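Local coordinates for protein GIL01 gp7 (Bacillus phage pGIL01, PDB 6N7O) that inhibits the host LexA repressor, probably by binding it, as a small phage protein that forms a dimer, at residues L8-E13 / S25-R30. Numbering follows the deposited sequence. Where two conformers were deposited one is given.
Sequences LDFIIE and SYVIDR
With chi1 at -179° and the chain extended beyond CG, E13 reaches straight across the gap, while R30, bent at chi2 and chi3, turns its guanidinium toward that carboxylate. The two residues join an antiparallel helix pair, helix 2-16 and helix 24-34, connected through a link that includes the short strand 21-23; the axes of segments 8-13 and 25-30 come no nearer than 11.9 Å, a gap that long side chains bridge. R30 takes hold of E13 side-on, NE and NH2 both donating to the single oxygen OE2. The bond from R30 NE to E13 OE2, 2.8 Å long, enters on the syn side of the carboxylate, whereas NH2 meets OE2 nearly along its C-O bond. Carboxylate and guanidinium lie almost coplanar, which suits a salt bridge made in the guanidinium plane. E13 OE1 accepts from Y26 OH at 2.5 Å, also through its syn lone pair; the Y26 ring stands nearly perpendicular to the carboxylate, at 80°. Both oxygens of E13 are thus engaged by helix 24-34, and this should restrain rotation of the carboxylate and favour its charged form. Deeper between the helices, F10 slides under the aliphatic part of R30: R30 CB sits over one face of the F10 ring, 3.7 Å from its centroid, in a CH-pi contact. V27 CG1 lies 4.3 Å from F10 CE2, a loose apolar approach, and L31 of the second subunit also packs on F10. R30 NH1 donates to Q33 OE1, so all three guanidinium nitrogens have partners, with R30 NH2 reaching E13 OE2 at 2.9 Å.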
ATOM      1  N   LEU A   8      -2.178   2.557   8.215  1.00 18.96           N
ATOM      2  CA  LEU A   8      -2.972   3.779   8.277  1.00 18.05           C
ATOM      3  C   LEU A   8      -2.112   5.019   8.035  1.00 19.98           C
ATOM      4  O   LEU A   8      -2.547   5.954   7.353  1.00 16.96           O
ATOM      5  CB  LEU A   8      -3.695   3.860   9.618  1.00 18.04           C
ATOM      6  CG  LEU A   8      -4.953   2.980   9.665  1.00 21.96           C
ATOM      7  CD1 LEU A   8      -5.562   2.901  11.054  1.00 21.15           C
ATOM      8  CD2 LEU A   8      -6.001   3.466   8.653  1.00 22.75           C
ATOM      9  N   ASP A   9      -0.884   5.041   8.561  1.00 19.84           N
ATOM     10  CA  ASP A   9      -0.025   6.196   8.304  1.00 23.62           C
ATOM     11  C   ASP A   9       0.356   6.307   6.830  1.00 16.10           C
ATOM     12  O   ASP A   9       0.495   7.425   6.312  1.00 16.95           O
ATOM     13  CB  ASP A   9       1.226   6.154   9.191  1.00 20.59           C
ATOM     14  CG  ASP A   9       0.941   6.613  10.622  1.00 26.79           C
ATOM     15  OD1 ASP A   9      -0.132   7.204  10.863  1.00 25.72           O
ATOM     16  OD2 ASP A   9       1.786   6.391  11.514  1.00 33.95           O
ATOM     17  N   PHE A  10       0.513   5.175   6.123  1.00 14.97           N
ATOM     18  CA  PHE A  10       0.755   5.252   4.686  1.00 17.52           C
ATOM     19  C   PHE A  10      -0.477   5.774   3.967  1.00 19.46           C
ATOM     20  O   PHE A  10      -0.362   6.611   3.064  1.00 16.56           O
ATOM     21  CB  PHE A  10       1.168   3.879   4.138  1.00 17.17           C
ATOM     22  CG  PHE A  10       1.464   3.870   2.659  1.00 17.22           C
ATOM     23  CD1 PHE A  10       2.169   4.910   2.062  1.00 17.25           C
ATOM     24  CD2 PHE A  10       1.062   2.804   1.865  1.00 14.39           C
ATOM     25  CE1 PHE A  10       2.462   4.882   0.703  1.00 15.05           C
ATOM     26  CE2 PHE A  10       1.357   2.767   0.509  1.00 17.99           C
ATOM     27  CZ  PHE A  10       2.045   3.810  -0.082  1.00 18.78           C
ATOM     28  N   ILE A  11      -1.668   5.325   4.373  1.00 13.67           N
ATOM     29  CA  ILE A  11      -2.895   5.863   3.792  1.00 13.86           C
ATOM     30  C   ILE A  11      -2.966   7.374   3.991  1.00 14.62           C
ATOM     31  O   ILE A  11      -3.372   8.119   3.084  1.00 18.60           O
ATOM     32  CB  ILE A  11      -4.122   5.152   4.389  1.00 17.72           C
ATOM     33  CG1 ILE A  11      -4.161   3.699   3.923  1.00 17.48           C
ATOM     34  CG2 ILE A  11      -5.408   5.855   3.995  1.00 19.67           C
ATOM     35  CD1 ILE A  11      -5.146   2.831   4.711  1.00 16.71           C
ATOM     36  N   ILE A  12      -2.587   7.854   5.175  1.00 16.39           N
ATOM     37  CA  ILE A  12      -2.587   9.296   5.427  1.00 14.39           C
ATOM     38  C   ILE A  12      -1.574   9.987   4.519  1.00 14.96           C
ATOM     39  O   ILE A  12      -1.857  11.052   3.950  1.00 16.66           O
ATOM     40  CB  ILE A  12      -2.305   9.582   6.913  1.00 16.62           C
ATOM     41  CG1 ILE A  12      -3.440   9.041   7.777  1.00 18.95           C
ATOM     42  CG2 ILE A  12      -2.141  11.096   7.164  1.00 16.93           C
ATOM     43  CD1 ILE A  12      -3.100   8.991   9.226  1.00 19.88           C
ATOM     44  N   GLU A  13      -0.378   9.399   4.378  1.00 18.29           N
ATOM     45  CA  GLU A  13       0.629   9.971   3.488  1.00 13.90           C
ATOM     46  C   GLU A  13       0.098  10.136   2.068  1.00 18.80           C
ATOM     47  O   GLU A  13       0.368  11.150   1.417  1.00 17.75           O
ATOM     48  CB  GLU A  13       1.897   9.107   3.490  1.00 16.02           C
ATOM     49  CG  GLU A  13       2.997   9.672   2.608  1.00 17.15           C
ATOM     50  CD  GLU A  13       4.179   8.713   2.420  1.00 22.27           C
ATOM     51  OE1 GLU A  13       5.072   9.052   1.631  1.00 25.43           O
ATOM     52  OE2 GLU A  13       4.214   7.632   3.060  1.00 18.77           O
ATOM     53  N   SER A  25       6.335   1.953  -8.177  1.00 17.98           N
ATOM     54  CA  SER A  25       7.494   1.477  -7.430  0.54 23.25           C
ATOM     55  C   SER A  25       7.517   2.058  -6.019  1.00 22.49           C
ATOM     56  O   SER A  25       7.888   1.363  -5.063  1.00 17.77           O
ATOM     57  CB  SER A  25       8.780   1.822  -8.177  0.54 26.25           C
ATOM     58  OG  SER A  25       8.908   3.221  -8.308  0.54 21.99           O
ATOM     59  N   TYR A  26       7.118   3.328  -5.864  1.00 19.08           N
ATOM     60  CA  TYR A  26       7.060   3.920  -4.530  1.00 18.12           C
ATOM     61  C   TYR A  26       6.021   3.225  -3.656  1.00 17.65           C
ATOM     62  O   TYR A  26       6.284   2.943  -2.482  1.00 18.53           O
ATOM     63  CB  TYR A  26       6.751   5.415  -4.603  1.00 19.68           C
ATOM     64  CG  TYR A  26       6.785   6.055  -3.231  1.00 21.66           C
ATOM     65  CD1 TYR A  26       7.978   6.159  -2.536  1.00 23.54           C
ATOM     66  CD2 TYR A  26       5.629   6.528  -2.626  1.00 25.97           C
ATOM     67  CE1 TYR A  26       8.031   6.729  -1.276  1.00 24.29           C
ATOM     68  CE2 TYR A  26       5.668   7.106  -1.362  1.00 21.01           C
ATOM     69  CZ  TYR A  26       6.876   7.206  -0.691  1.00 29.35           C
ATOM     70  OH  TYR A  26       6.948   7.782   0.563  1.00 29.05           O
ATOM     71  N   VAL A  27       4.821   2.982  -4.198  1.00 14.50           N
ATOM     72  CA  VAL A  27       3.789   2.283  -3.426  1.00 13.47           C
ATOM     73  C   VAL A  27       4.305   0.922  -2.978  1.00 17.16           C
ATOM     74  O   VAL A  27       4.145   0.524  -1.820  1.00 17.47           O
ATOM     75  CB  VAL A  27       2.488   2.148  -4.242  1.00 15.85           C
ATOM     76  CG1 VAL A  27       1.476   1.256  -3.540  1.00 15.68           C
ATOM     77  CG2 VAL A  27       1.871   3.530  -4.507  1.00 16.53           C
ATOM     78  N   ILE A  28       4.938   0.192  -3.892  1.00 15.48           N
ATOM     79  CA  ILE A  28       5.465  -1.126  -3.544  1.00 16.17           C
ATOM     80  C   ILE A  28       6.521  -1.006  -2.452  1.00 21.46           C
ATOM     81  O   ILE A  28       6.508  -1.757  -1.471  1.00 19.58           O
ATOM     82  CB  ILE A  28       6.029  -1.808  -4.798  1.00 16.55           C
ATOM     83  CG1 ILE A  28       4.880  -2.219  -5.730  1.00 17.41           C
ATOM     84  CG2 ILE A  28       6.936  -2.985  -4.409  1.00 15.22           C
ATOM     85  CD1 ILE A  28       5.353  -2.718  -7.087  1.00 20.73           C
ATOM     86  N   ASP A  29       7.457  -0.063  -2.609  1.00 16.60           N
ATOM     87  CA  ASP A  29       8.485   0.134  -1.588  1.00 17.83           C
ATOM     88  C   ASP A  29       7.854   0.389  -0.224  1.00 19.14           C
ATOM     89  O   ASP A  29       8.274  -0.190   0.780  1.00 17.79           O
ATOM     90  CB  ASP A  29       9.406   1.298  -1.955  1.00 17.04           C
ATOM     91  CG  ASP A  29      10.427   0.937  -3.026  1.00 44.00           C
ATOM     92  OD1 ASP A  29      10.550  -0.252  -3.388  1.00 33.74           O
ATOM     93  OD2 ASP A  29      11.122   1.860  -3.505  1.00 34.80           O
ATOM     94  N   ARG A  30       6.840   1.256  -0.173  1.00 18.20           N
ATOM     95  CA  ARG A  30       6.247   1.608   1.119  1.00 19.23           C
ATOM     96  C   ARG A  30       5.512   0.424   1.739  1.00 16.33           C
ATOM     97  O   ARG A  30       5.575   0.215   2.962  1.00 19.44           O
ATOM     98  CB  ARG A  30       5.300   2.796   0.967  1.00 18.41           C
ATOM     99  CG  ARG A  30       6.011   4.084   0.598  1.00 20.33           C
ATOM    100  CD  ARG A  30       6.725   4.716   1.788  1.00 18.13           C
ATOM    101  NE  ARG A  30       5.775   5.267   2.758  1.00 18.85           N
ATOM    102  CZ  ARG A  30       5.564   4.747   3.964  1.00 21.40           C
ATOM    103  NH1 ARG A  30       6.234   3.668   4.340  1.00 24.34           N
ATOM    104  NH2 ARG A  30       4.687   5.301   4.797  1.00 21.43           N
TER